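Prolyl-tRNA synthetase (PDB 3IAL) probably attaches L-proline to tRNA(Pro), spending ATP and passing through a prolyl-adenylate intermediate. Local coordinates at residues 326-331 against 396-401; 438-443 against 459-464; 484-489 against 510-515. One frame throughout, in Å; residues are numbered along the deposited sequence.

In the fold
Read from the N terminus, the three contacts come in series, none nested in or crossing another. Contact 1 closes a loop of 64 residues within the anticodon-binding domain, joining helix 315-334 to the short helix 395-399. Helix 416-438 then leads to contact 2, in the C-terminal part of the chain, whose 15 intervening residues carry helix 446-455 between two parallel strands. Contact 3 closes a 20-residue loop with an antiparallel pair. Strands 459-464 and 510-515 are neighbours, so contacts 2 and 3 share one C-terminal sheet, their centres about 8 Å apart; the centre of contact 1 is about 49 Å from that of contact 2.

Contact 1 (326-331 against 396-401); sequences NEIADT and TEVMKV
M399 reaches across to the backbone and side chains of E327, I328 and T331, and its path illustrates how an unbranched side chain can fit itself to a helix surface. Its CB points neither at the other segment nor away from it; CB and CG act as a spacer. Bends at chi2 (-86°) and chi3 (-69°) then bring the end of the chain inward. The first atom to touch is SD, which lies 3.6 Å from E327 O and 4.0 Å from I328 CG1, the M399 and I328 side chains crossing at about a right angle. The methyl CE completes the path, 3.6 Å from T331 OG1 and 3.9 Å from E327 CB.

In this anticodon-binding domain, helix 315-334 packs against strands 302-307 and 340-342 of a mixed sheet, I328 and A329 both resting on I304, while helix 395-399 directly follows the edge strand 391-394. The carbonyl against which the sulfur lies already has two donors. T331 OG1 gives its hydrogen to E327 O at 3.0 Å, approaching the carbonyl almost head-on, and T331 N reaches E327 O at 3.2 Å in the regular helical bond. The hydroxyl is thereby fixed in rotation, and the threonine methyl is left to meet V401, T331 CG2 to V401 CG2 being 3.9 Å. Deeper in, I328 CG2 touches V398 CG1 at 4.1 Å. V398 also packs on V416 and I417 of helix 416-438, and N415 ND2 is hydrogen-bonded to the carbonyl oxygens of V398 and K400.

Contact 2 (438-443 against 459-464); sequences SMVTNC and LARFPF
The guanidinium of R461 takes the amide oxygen of N442 at its edge: R461 NH1 donates to N442 OD1 at 2.7 Å, the acceptor lying only 3° out of the guanidinium plane. The amide plane is turned 74° from it, and the two side chains run side by side in the same direction. Y511 adds a cation-pi contact to R461, whose NH2 forms a salt bridge with E493. The F462 ring has F464 CD1 at its edge, in its plane. With CG anti to the backbone N (chi1 -174°), the extended chain of R461 brings CD to 4.1 Å from V440 CG1, the two side chains crossing at an angle.

The backbones of these residues form a parallel strand pair whose bonds alternate in the usual way. L459 N donates to M439 O at 2.7 Å and T441 N to L459 O at 2.9 Å; R461 N then reaches T441 O, and C443 N reaches R461 O. A water accepts from T441 OG1 at 2.7 Å and donates to L459 O at 3.0 Å, while K456 also bonds to that hydroxyl.

The pair belongs to a beta-alpha-beta unit: helix 446-455 meets T441 and C443 through C452 and I449, and strand 510-515 pairs antiparallel with strand 459-464.

Contact 3 (484-489 against 510-515); sequences AEIRGH and CYMYCA
R487 N donates to Y513 O at 2.7 Å, one half of a classic beta bulge in this antiparallel pair. The other half comes one residue later, where Y513 N donates to G488 O at 2.8 Å, so that R487 and G488 both stand opposite Y513. G488 adopts a phi of 156°, at which a CB would press on the carbonyl oxygen of R487. The same G488 O lies at the edge of the Y513 ring, whose hydroxyl is bonded to E493.

Toward the far end the register is regular: E485 N meets A515 O at 2.8 Å, and A515 N returns a bond to E485 O at 3.0 Å. Two successive bends fold R487 back to E485, giving a salt bridge from R487 NH1 to E485 OE2 at 2.6 Å, met from above the carboxylate plane. R487 NE has a second acid, D227, and the side chain is about 8 Å from the bound prolyl-adenylate.

H489 CB lies against Y511 O, and its ring is met obliquely by C510 CB. M512 also brings sulfur to the contact: its SD is 3.4 Å from G488 C and 3.8 Å from I486 CG2.

Contact 1 (326-331 against 396-401)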
ATOM      1  N   ASN B 326      20.303  21.555 -12.973  1.00 42.48           N
ATOM      2  CA  ASN B 326      19.255  20.757 -13.624  1.00 43.23           C
ATOM      3  C   ASN B 326      19.803  19.531 -14.358  1.00 42.91           C
ATOM      4  O   ASN B 326      19.221  18.454 -14.279  1.00 40.79           O
ATOM      5  CB  ASN B 326      18.428  21.621 -14.590  1.00 43.24           C
ATOM      6  CG  ASN B 326      17.558  22.650 -13.870  1.00 43.66           C
ATOM      7  OD1 ASN B 326      17.079  22.412 -12.769  1.00 43.85           O
ATOM      8  ND2 ASN B 326      17.344  23.796 -14.507  1.00 48.55           N
ATOM      9  N   GLU B 327      20.920  19.695 -15.063  1.00 43.61           N
ATOM     10  CA  GLU B 327      21.573  18.575 -15.746  1.00 44.56           C
ATOM     11  C   GLU B 327      22.093  17.524 -14.764  1.00 43.76           C
ATOM     12  O   GLU B 327      22.092  16.331 -15.073  1.00 42.33           O
ATOM     13  CB  GLU B 327      22.734  19.058 -16.619  1.00 46.39           C
ATOM     14  CG  GLU B 327      22.330  19.936 -17.796  1.00 49.74           C
ATOM     15  CD  GLU B 327      23.536  20.476 -18.547  1.00 54.57           C
ATOM     16  OE1 GLU B 327      24.499  19.705 -18.755  1.00 55.76           O
ATOM     17  OE2 GLU B 327      23.525  21.669 -18.923  1.00 57.97           O
ATOM     18  N   ILE B 328      22.566  17.973 -13.598  1.00 42.30           N
ATOM     19  CA  ILE B 328      22.939  17.059 -12.522  1.00 41.13           C
ATOM     20  C   ILE B 328      21.690  16.343 -11.999  1.00 40.09           C
ATOM     21  O   ILE B 328      21.667  15.117 -11.912  1.00 38.49           O
ATOM     22  CB  ILE B 328      23.651  17.790 -11.365  1.00 41.42           C
ATOM     23  CG1 ILE B 328      25.037  18.270 -11.811  1.00 43.38           C
ATOM     24  CG2 ILE B 328      23.798  16.881 -10.160  1.00 37.35           C
ATOM     25  CD1 ILE B 328      25.821  18.984 -10.715  1.00 39.53           C
ATOM     26  N   ALA B 329      20.649  17.108 -11.679  1.00 38.23           N
ATOM     27  CA  ALA B 329      19.399  16.522 -11.198  1.00 37.62           C
ATOM     28  C   ALA B 329      18.827  15.488 -12.183  1.00 37.40           C
ATOM     29  O   ALA B 329      18.427  14.401 -11.771  1.00 38.25           O
ATOM     30  CB  ALA B 329      18.373  17.611 -10.897  1.00 35.59           C
ATOM     31  N   ASP B 330      18.808  15.825 -13.471  1.00 36.76           N
ATOM     32  CA  ASP B 330      18.230  14.952 -14.497  1.00 39.72           C
ATOM     33  C   ASP B 330      19.003  13.641 -14.650  1.00 39.60           C
ATOM     34  O   ASP B 330      18.400  12.583 -14.777  1.00 38.14           O
ATOM     35  CB  ASP B 330      18.129  15.672 -15.853  1.00 41.62           C
ATOM     36  CG  ASP B 330      17.060  16.767 -15.867  1.00 46.20           C
ATOM     37  OD1 ASP B 330      16.103  16.695 -15.065  1.00 48.67           O
ATOM     38  OD2 ASP B 330      17.175  17.704 -16.693  1.00 49.57           O
ATOM     39  N   THR B 331      20.332  13.719 -14.636  1.00 39.74           N
ATOM     40  CA  THR B 331      21.181  12.525 -14.642  1.00 39.59           C
ATOM     41  C   THR B 331      20.932  11.641 -13.405  1.00 40.37           C
ATOM     42  O   THR B 331      20.698  10.436 -13.532  1.00 38.34           O
ATOM     43  CB  THR B 331      22.668  12.918 -14.711  1.00 39.75           C
ATOM     44  OG1 THR B 331      22.924  13.570 -15.959  1.00 40.67           O
ATOM     45  CG2 THR B 331      23.574  11.696 -14.592  1.00 39.77           C
ATOM     46  N   THR B 396      31.899  16.619 -14.136  1.00 36.84           N
ATOM     47  CA  THR B 396      31.978  15.562 -15.143  1.00 35.64           C
ATOM     48  C   THR B 396      31.889  14.169 -14.511  1.00 34.76           C
ATOM     49  O   THR B 396      31.153  13.314 -14.993  1.00 35.41           O
ATOM     50  CB  THR B 396      33.283  15.661 -15.963  1.00 36.06           C
ATOM     51  OG1 THR B 396      34.407  15.604 -15.078  1.00 33.05           O
ATOM     52  CG2 THR B 396      33.327  16.965 -16.768  1.00 36.07           C
ATOM     53  N   GLU B 397      32.628  13.955 -13.426  1.00 34.28           N
ATOM     54  CA  GLU B 397      32.585  12.684 -12.689  1.00 33.63           C
ATOM     55  C   GLU B 397      31.176  12.416 -12.151  1.00 34.11           C
ATOM     56  O   GLU B 397      30.656  11.314 -12.296  1.00 30.74           O
ATOM     57  CB  GLU B 397      33.607  12.693 -11.547  0.60 34.28           C
ATOM     58  CG  GLU B 397      33.868  11.329 -10.920  0.60 35.23           C
ATOM     59  CD  GLU B 397      34.995  11.347  -9.897  0.60 37.23           C
ATOM     60  OE1 GLU B 397      35.926  12.174 -10.033  0.60 39.71           O
ATOM     61  OE2 GLU B 397      34.956  10.523  -8.956  0.60 37.07           O
ATOM     62  N   VAL B 398      30.563  13.432 -11.545  1.00 35.09           N
ATOM     63  CA  VAL B 398      29.189  13.330 -11.041  1.00 35.28           C
ATOM     64  C   VAL B 398      28.181  12.944 -12.141  1.00 37.97           C
ATOM     65  O   VAL B 398      27.224  12.211 -11.872  1.00 39.79           O
ATOM     66  CB  VAL B 398      28.755  14.637 -10.328  1.00 34.12           C
ATOM     67  CG1 VAL B 398      27.265  14.663 -10.074  1.00 30.58           C
ATOM     68  CG2 VAL B 398      29.528  14.806  -9.019  1.00 35.33           C
ATOM     69  N   MET B 399      28.403  13.424 -13.366  1.00 39.46           N
ATOM     70  CA  MET B 399      27.546  13.083 -14.511  1.00 40.42           C
ATOM     71  C   MET B 399      27.919  11.714 -15.117  1.00 39.43           C
ATOM     72  O   MET B 399      27.145  11.140 -15.884  1.00 38.33           O
ATOM     73  CB  MET B 399      27.644  14.155 -15.604  1.00 41.38           C
ATOM     74  CG  MET B 399      27.375  15.601 -15.148  1.00 47.13           C
ATOM     75  SD  MET B 399      25.644  16.106 -15.128  1.00 50.27           S
ATOM     76  CE  MET B 399      25.267  16.157 -16.874  1.00 47.16           C
ATOM     77  N   LYS B 400      29.102  11.203 -14.771  1.00 37.29           N
ATOM     78  CA  LYS B 400      29.611   9.947 -15.319  1.00 35.06           C
ATOM     79  C   LYS B 400      28.820   8.752 -14.790  1.00 35.71           C
ATOM     80  O   LYS B 400      28.757   8.529 -13.581  1.00 37.39           O
ATOM     81  CB  LYS B 400      31.092   9.785 -14.979  1.00 32.65           C
ATOM     82  CG  LYS B 400      31.749   8.497 -15.445  1.00 34.17           C
ATOM     83  CD  LYS B 400      33.236   8.575 -15.128  1.00 38.39           C
ATOM     84  CE  LYS B 400      33.959   7.260 -15.303  1.00 40.85           C
ATOM     85  NZ  LYS B 400      35.441   7.432 -15.097  1.00 41.00           N
ATOM     86  N   VAL B 401      28.226   8.002 -15.717  1.00 35.66           N
ATOM     87  CA  VAL B 401      27.446   6.812 -15.414  1.00 36.16           C
ATOM     88  C   VAL B 401      27.934   5.680 -16.311  1.00 37.03           C
ATOM     89  O   VAL B 401      27.986   5.836 -17.533  1.00 35.79           O
ATOM     90  CB  VAL B 401      25.936   7.055 -15.671  1.00 36.93           C
ATOM     91  CG1 VAL B 401      25.125   5.787 -15.407  1.00 37.62           C
ATOM     92  CG2 VAL B 401      25.421   8.216 -14.807  1.00 34.38           C
TER

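Contact 2 (438-443 against 459-464)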
ATOM      1  N   SER B 438      28.349  -3.236  21.534  1.00 35.07           N
ATOM      2  CA  SER B 438      28.699  -2.582  22.796  1.00 35.08           C
ATOM      3  C   SER B 438      27.604  -2.695  23.880  1.00 36.63           C
ATOM      4  O   SER B 438      27.883  -2.479  25.063  1.00 37.68           O
ATOM      5  CB  SER B 438      29.023  -1.098  22.550  1.00 35.28           C
ATOM      6  OG  SER B 438      27.850  -0.289  22.555  1.00 34.21           O
ATOM      7  N   MET B 439      26.374  -3.017  23.472  1.00 37.47           N
ATOM      8  CA  MET B 439      25.225  -3.121  24.380  1.00 36.35           C
ATOM      9  C   MET B 439      24.776  -4.578  24.584  1.00 36.14           C
ATOM     10  O   MET B 439      23.603  -4.860  24.846  1.00 37.26           O
ATOM     11  CB  MET B 439      24.074  -2.255  23.852  1.00 36.17           C
ATOM     12  CG  MET B 439      24.387  -0.769  23.869  1.00 36.43           C
ATOM     13  SD  MET B 439      24.534  -0.084  25.538  1.00 37.17           S
ATOM     14  CE  MET B 439      22.864   0.476  25.826  1.00 33.52           C
ATOM     15  N   VAL B 440      25.729  -5.490  24.440  1.00 35.36           N
ATOM     16  CA  VAL B 440      25.599  -6.873  24.873  1.00 34.89           C
ATOM     17  C   VAL B 440      26.728  -7.104  25.876  1.00 33.55           C
ATOM     18  O   VAL B 440      27.890  -7.036  25.503  1.00 33.60           O
ATOM     19  CB  VAL B 440      25.729  -7.840  23.677  1.00 36.43           C
ATOM     20  CG1 VAL B 440      25.761  -9.304  24.151  1.00 35.24           C
ATOM     21  CG2 VAL B 440      24.578  -7.605  22.687  1.00 32.57           C
ATOM     22  N   THR B 441      26.378  -7.339  27.141  1.00 32.31           N
ATOM     23  CA  THR B 441      27.350  -7.468  28.219  1.00 31.51           C
ATOM     24  C   THR B 441      27.237  -8.810  28.919  1.00 31.67           C
ATOM     25  O   THR B 441      26.181  -9.166  29.424  1.00 31.75           O
ATOM     26  CB  THR B 441      27.147  -6.387  29.291  1.00 32.21           C
ATOM     27  OG1 THR B 441      27.136  -5.091  28.678  1.00 32.01           O
ATOM     28  CG2 THR B 441      28.273  -6.464  30.361  1.00 28.67           C
ATOM     29  N   ASN B 442      28.344  -9.538  28.983  1.00 33.73           N
ATOM     30  CA  ASN B 442      28.376 -10.834  29.659  1.00 34.76           C
ATOM     31  C   ASN B 442      28.396 -10.656  31.179  1.00 34.32           C
ATOM     32  O   ASN B 442      29.135  -9.826  31.693  1.00 35.39           O
ATOM     33  CB  ASN B 442      29.570 -11.662  29.167  1.00 35.05           C
ATOM     34  CG  ASN B 442      29.343 -12.229  27.770  1.00 37.69           C
ATOM     35  OD1 ASN B 442      28.364 -12.940  27.526  1.00 33.83           O
ATOM     36  ND2 ASN B 442      30.242 -11.911  26.849  1.00 38.76           N
ATOM     37  N   CYS B 443      27.554 -11.413  31.878  1.00 34.28           N
ATOM     38  CA  CYS B 443      27.427 -11.322  33.337  1.00 34.89           C
ATOM     39  C   CYS B 443      27.469 -12.712  33.969  1.00 34.96           C
ATOM     40  O   CYS B 443      26.891 -13.662  33.431  1.00 33.81           O
ATOM     41  CB  CYS B 443      26.128 -10.610  33.717  1.00 33.78           C
ATOM     42  SG  CYS B 443      25.982  -8.950  33.011  1.00 33.92           S
ATOM     43  N   LEU B 459      21.532  -5.228  26.611  1.00 32.10           N
ATOM     44  CA  LEU B 459      21.266  -6.626  26.922  1.00 31.58           C
ATOM     45  C   LEU B 459      22.329  -7.159  27.883  1.00 30.84           C
ATOM     46  O   LEU B 459      23.521  -6.895  27.704  1.00 31.45           O
ATOM     47  CB  LEU B 459      21.246  -7.450  25.631  1.00 31.37           C
ATOM     48  CG  LEU B 459      20.072  -7.132  24.688  1.00 31.78           C
ATOM     49  CD1 LEU B 459      20.442  -7.338  23.208  1.00 24.36           C
ATOM     50  CD2 LEU B 459      18.839  -7.959  25.067  1.00 24.31           C
ATOM     51  N   ALA B 460      21.881  -7.881  28.909  1.00 29.00           N
ATOM     52  CA  ALA B 460      22.768  -8.600  29.826  1.00 30.32           C
ATOM     53  C   ALA B 460      22.700 -10.079  29.482  1.00 30.18           C
ATOM     54  O   ALA B 460      21.636 -10.699  29.577  1.00 29.24           O
ATOM     55  CB  ALA B 460      22.351  -8.373  31.273  1.00 27.86           C
ATOM     56  N   ARG B 461      23.837 -10.629  29.069  1.00 31.08           N
ATOM     57  CA  ARG B 461      23.936 -12.003  28.601  1.00 32.66           C
ATOM     58  C   ARG B 461      24.565 -12.851  29.696  1.00 32.08           C
ATOM     59  O   ARG B 461      25.564 -12.464  30.282  1.00 33.56           O
ATOM     60  CB  ARG B 461      24.788 -12.042  27.338  1.00 34.33           C
ATOM     61  CG  ARG B 461      24.870 -13.390  26.647  1.00 36.38           C
ATOM     62  CD  ARG B 461      25.699 -13.249  25.397  1.00 36.75           C
ATOM     63  NE  ARG B 461      25.935 -14.519  24.712  1.00 37.52           N
ATOM     64  CZ  ARG B 461      26.969 -15.332  24.935  1.00 38.15           C
ATOM     65  NH1 ARG B 461      27.880 -15.044  25.859  1.00 32.72           N
ATOM     66  NH2 ARG B 461      27.087 -16.457  24.233  1.00 41.57           N
ATOM     67  N   PHE B 462      23.965 -13.994  29.994  1.00 31.65           N
ATOM     68  CA  PHE B 462      24.425 -14.816  31.108  1.00 31.14           C
ATOM     69  C   PHE B 462      24.071 -16.282  30.914  1.00 31.35           C
ATOM     70  O   PHE B 462      22.981 -16.602  30.432  1.00 30.26           O
ATOM     71  CB  PHE B 462      23.850 -14.301  32.436  1.00 31.05           C
ATOM     72  CG  PHE B 462      22.335 -14.320  32.516  1.00 31.83           C
ATOM     73  CD1 PHE B 462      21.669 -15.370  33.133  1.00 33.10           C
ATOM     74  CD2 PHE B 462      21.586 -13.267  32.023  1.00 31.71           C
ATOM     75  CE1 PHE B 462      20.279 -15.382  33.229  1.00 33.37           C
ATOM     76  CE2 PHE B 462      20.195 -13.268  32.120  1.00 33.21           C
ATOM     77  CZ  PHE B 462      19.543 -14.325  32.722  1.00 33.99           C
ATOM     78  N   PRO B 463      24.996 -17.186  31.288  1.00 31.26           N
ATOM     79  CA  PRO B 463      24.639 -18.605  31.239  1.00 31.71           C
ATOM     80  C   PRO B 463      23.528 -18.890  32.250  1.00 30.88           C
ATOM     81  O   PRO B 463      23.500 -18.281  33.330  1.00 30.96           O
ATOM     82  CB  PRO B 463      25.940 -19.337  31.597  1.00 31.14           C
ATOM     83  CG  PRO B 463      26.842 -18.304  32.199  1.00 32.99           C
ATOM     84  CD  PRO B 463      26.365 -16.950  31.784  1.00 31.41           C
ATOM     85  N   PHE B 464      22.621 -19.790  31.891  1.00 27.54           N
ATOM     86  CA  PHE B 464      21.423 -20.038  32.679  1.00 28.75           C
ATOM     87  C   PHE B 464      21.044 -21.515  32.594  1.00 28.31           C
ATOM     88  O   PHE B 464      21.267 -22.155  31.567  1.00 28.73           O
ATOM     89  CB  PHE B 464      20.293 -19.135  32.164  1.00 24.99           C
ATOM     90  CG  PHE B 464      19.065 -19.120  33.027  1.00 27.49           C
ATOM     91  CD1 PHE B 464      19.117 -18.663  34.332  1.00 29.02           C
ATOM     92  CD2 PHE B 464      17.840 -19.527  32.511  1.00 27.04           C
ATOM     93  CE1 PHE B 464      17.963 -18.633  35.125  1.00 29.75           C
ATOM     94  CE2 PHE B 464      16.695 -19.503  33.281  1.00 28.52           C
ATOM     95  CZ  PHE B 464      16.754 -19.056  34.596  1.00 31.85           C
TER
HETATM   96  O   HOH W   1      24.764  -4.185  27.805  1.00 30.53           O

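Contact 3 (484-489 against 510-515)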
ATOM      1  N   ALA B 484      14.159  -5.339  34.755  1.00 36.98           N
ATOM      2  CA  ALA B 484      14.576  -6.005  33.526  1.00 36.50           C
ATOM      3  C   ALA B 484      13.938  -7.375  33.473  1.00 35.57           C
ATOM      4  O   ALA B 484      13.669  -8.001  34.507  1.00 34.84           O
ATOM      5  CB  ALA B 484      16.093  -6.127  33.463  1.00 34.68           C
ATOM      6  N   GLU B 485      13.703  -7.854  32.264  1.00 34.85           N
ATOM      7  CA  GLU B 485      13.092  -9.157  32.095  1.00 35.32           C
ATOM      8  C   GLU B 485      13.949 -10.076  31.258  1.00 32.78           C
ATOM      9  O   GLU B 485      14.711  -9.631  30.398  1.00 31.47           O
ATOM     10  CB  GLU B 485      11.707  -9.018  31.482  1.00 37.43           C
ATOM     11  CG  GLU B 485      11.674  -8.463  30.081  1.00 43.33           C
ATOM     12  CD  GLU B 485      10.261  -8.122  29.655  1.00 47.72           C
ATOM     13  OE1 GLU B 485       9.575  -7.404  30.416  1.00 49.82           O
ATOM     14  OE2 GLU B 485       9.844  -8.574  28.566  1.00 48.56           O
ATOM     15  N   ILE B 486      13.821 -11.371  31.514  1.00 32.63           N
ATOM     16  CA  ILE B 486      14.488 -12.357  30.700  1.00 30.63           C
ATOM     17  C   ILE B 486      13.742 -12.414  29.368  1.00 30.97           C
ATOM     18  O   ILE B 486      12.561 -12.732  29.328  1.00 31.14           O
ATOM     19  CB  ILE B 486      14.529 -13.728  31.371  1.00 31.83           C
ATOM     20  CG1 ILE B 486      15.300 -13.648  32.693  1.00 30.17           C
ATOM     21  CG2 ILE B 486      15.173 -14.739  30.445  1.00 30.31           C
ATOM     22  CD1 ILE B 486      15.319 -14.958  33.473  1.00 31.92           C
ATOM     23  N   ARG B 487      14.452 -12.087  28.292  1.00 28.95           N
ATOM     24  CA  ARG B 487      13.875 -11.987  26.962  1.00 28.61           C
ATOM     25  C   ARG B 487      13.907 -13.304  26.230  1.00 27.63           C
ATOM     26  O   ARG B 487      12.951 -13.659  25.540  1.00 28.45           O
ATOM     27  CB  ARG B 487      14.638 -10.942  26.149  1.00 28.49           C
ATOM     28  CG  ARG B 487      14.585  -9.561  26.761  1.00 33.52           C
ATOM     29  CD  ARG B 487      13.167  -9.008  26.813  1.00 33.93           C
ATOM     30  NE  ARG B 487      12.758  -8.436  25.541  1.00 39.87           N
ATOM     31  CZ  ARG B 487      11.631  -7.753  25.342  1.00 43.32           C
ATOM     32  NH1 ARG B 487      10.771  -7.577  26.332  1.00 45.67           N
ATOM     33  NH2 ARG B 487      11.362  -7.244  24.143  1.00 44.97           N
ATOM     34  N   GLY B 488      15.020 -14.018  26.356  1.00 28.91           N
ATOM     35  CA  GLY B 488      15.150 -15.349  25.771  1.00 29.63           C
ATOM     36  C   GLY B 488      16.595 -15.740  25.513  1.00 29.68           C
ATOM     37  O   GLY B 488      17.535 -15.090  25.990  1.00 29.25           O
ATOM     38  N   HIS B 489      16.758 -16.811  24.747  1.00 27.80           N
ATOM     39  CA  HIS B 489      18.070 -17.295  24.360  1.00 29.27           C
ATOM     40  C   HIS B 489      18.109 -17.531  22.856  1.00 29.91           C
ATOM     41  O   HIS B 489      17.074 -17.638  22.210  1.00 27.67           O
ATOM     42  CB  HIS B 489      18.397 -18.587  25.115  1.00 26.53           C
ATOM     43  CG  HIS B 489      17.699 -19.796  24.586  1.00 25.75           C
ATOM     44  ND1 HIS B 489      16.362 -20.040  24.805  1.00 23.37           N
ATOM     45  CD2 HIS B 489      18.154 -20.832  23.840  1.00 28.53           C
ATOM     46  CE1 HIS B 489      16.022 -21.175  24.216  1.00 26.39           C
ATOM     47  NE2 HIS B 489      17.092 -21.674  23.622  1.00 24.29           N
ATOM     48  N   CYS B 510      22.159 -22.878  28.381  1.00 31.28           N
ATOM     49  CA  CYS B 510      21.977 -21.808  27.392  1.00 29.46           C
ATOM     50  C   CYS B 510      22.517 -20.487  27.926  1.00 30.94           C
ATOM     51  O   CYS B 510      22.848 -20.382  29.113  1.00 30.46           O
ATOM     52  CB  CYS B 510      20.491 -21.627  27.067  1.00 29.71           C
ATOM     53  SG  CYS B 510      19.508 -20.957  28.461  1.00 30.34           S
ATOM     54  N   TYR B 511      22.599 -19.484  27.049  1.00 31.51           N
ATOM     55  CA  TYR B 511      22.837 -18.101  27.467  1.00 32.61           C
ATOM     56  C   TYR B 511      21.537 -17.319  27.326  1.00 33.02           C
ATOM     57  O   TYR B 511      21.021 -17.144  26.220  1.00 32.37           O
ATOM     58  CB  TYR B 511      23.933 -17.438  26.632  1.00 32.95           C
ATOM     59  CG  TYR B 511      25.229 -18.201  26.636  1.00 37.34           C
ATOM     60  CD1 TYR B 511      26.119 -18.102  27.701  1.00 40.69           C
ATOM     61  CD2 TYR B 511      25.564 -19.034  25.575  1.00 41.48           C
ATOM     62  CE1 TYR B 511      27.312 -18.821  27.709  1.00 43.57           C
ATOM     63  CE2 TYR B 511      26.747 -19.746  25.566  1.00 41.22           C
ATOM     64  CZ  TYR B 511      27.616 -19.640  26.633  1.00 43.87           C
ATOM     65  OH  TYR B 511      28.784 -20.355  26.609  1.00 48.45           O
ATOM     66  N   MET B 512      21.000 -16.866  28.451  1.00 33.52           N
ATOM     67  CA  MET B 512      19.821 -16.022  28.429  1.00 32.38           C
ATOM     68  C   MET B 512      20.251 -14.579  28.233  1.00 33.44           C
ATOM     69  O   MET B 512      21.401 -14.215  28.520  1.00 33.36           O
ATOM     70  CB  MET B 512      19.005 -16.161  29.718  1.00 31.89           C
ATOM     71  CG  MET B 512      18.140 -17.401  29.763  1.00 30.21           C
ATOM     72  SD  MET B 512      16.933 -17.448  28.420  1.00 28.84           S
ATOM     73  CE  MET B 512      15.924 -18.835  28.926  1.00 19.58           C
ATOM     74  N   TYR B 513      19.316 -13.784  27.715  1.00 31.79           N
ATOM     75  CA  TYR B 513      19.475 -12.349  27.566  1.00 32.60           C
ATOM     76  C   TYR B 513      18.383 -11.635  28.339  1.00 34.14           C
ATOM     77  O   TYR B 513      17.187 -11.906  28.153  1.00 33.88           O
ATOM     78  CB  TYR B 513      19.380 -11.937  26.103  1.00 32.80           C
ATOM     79  CG  TYR B 513      20.535 -12.385  25.243  1.00 29.45           C
ATOM     80  CD1 TYR B 513      21.528 -11.495  24.868  1.00 29.22           C
ATOM     81  CD2 TYR B 513      20.612 -13.689  24.778  1.00 30.52           C
ATOM     82  CE1 TYR B 513      22.578 -11.892  24.062  1.00 32.49           C
ATOM     83  CE2 TYR B 513      21.657 -14.100  23.972  1.00 32.25           C
ATOM     84  CZ  TYR B 513      22.633 -13.195  23.608  1.00 33.44           C
ATOM     85  OH  TYR B 513      23.681 -13.594  22.814  1.00 35.96           O
ATOM     86  N   CYS B 514      18.807 -10.696  29.181  1.00 33.46           N
ATOM     87  CA  CYS B 514      17.908  -9.939  30.027  1.00 33.52           C
ATOM     88  C   CYS B 514      18.002  -8.473  29.613  1.00 32.94           C
ATOM     89  O   CYS B 514      19.079  -8.007  29.231  1.00 31.23           O
ATOM     90  CB  CYS B 514      18.324 -10.128  31.494  1.00 34.52           C
ATOM     91  SG  CYS B 514      17.805  -8.857  32.613  1.00 43.76           S
ATOM     92  N   ALA B 515      16.885  -7.755  29.705  1.00 30.34           N
ATOM     93  CA  ALA B 515      16.842  -6.333  29.355  1.00 31.77           C
ATOM     94  C   ALA B 515      15.563  -5.645  29.826  1.00 31.86           C
ATOM     95  O   ALA B 515      14.535  -6.290  30.043  1.00 30.60           O
ATOM     96  CB  ALA B 515      16.980  -6.147  27.848  1.00 28.22           C
TER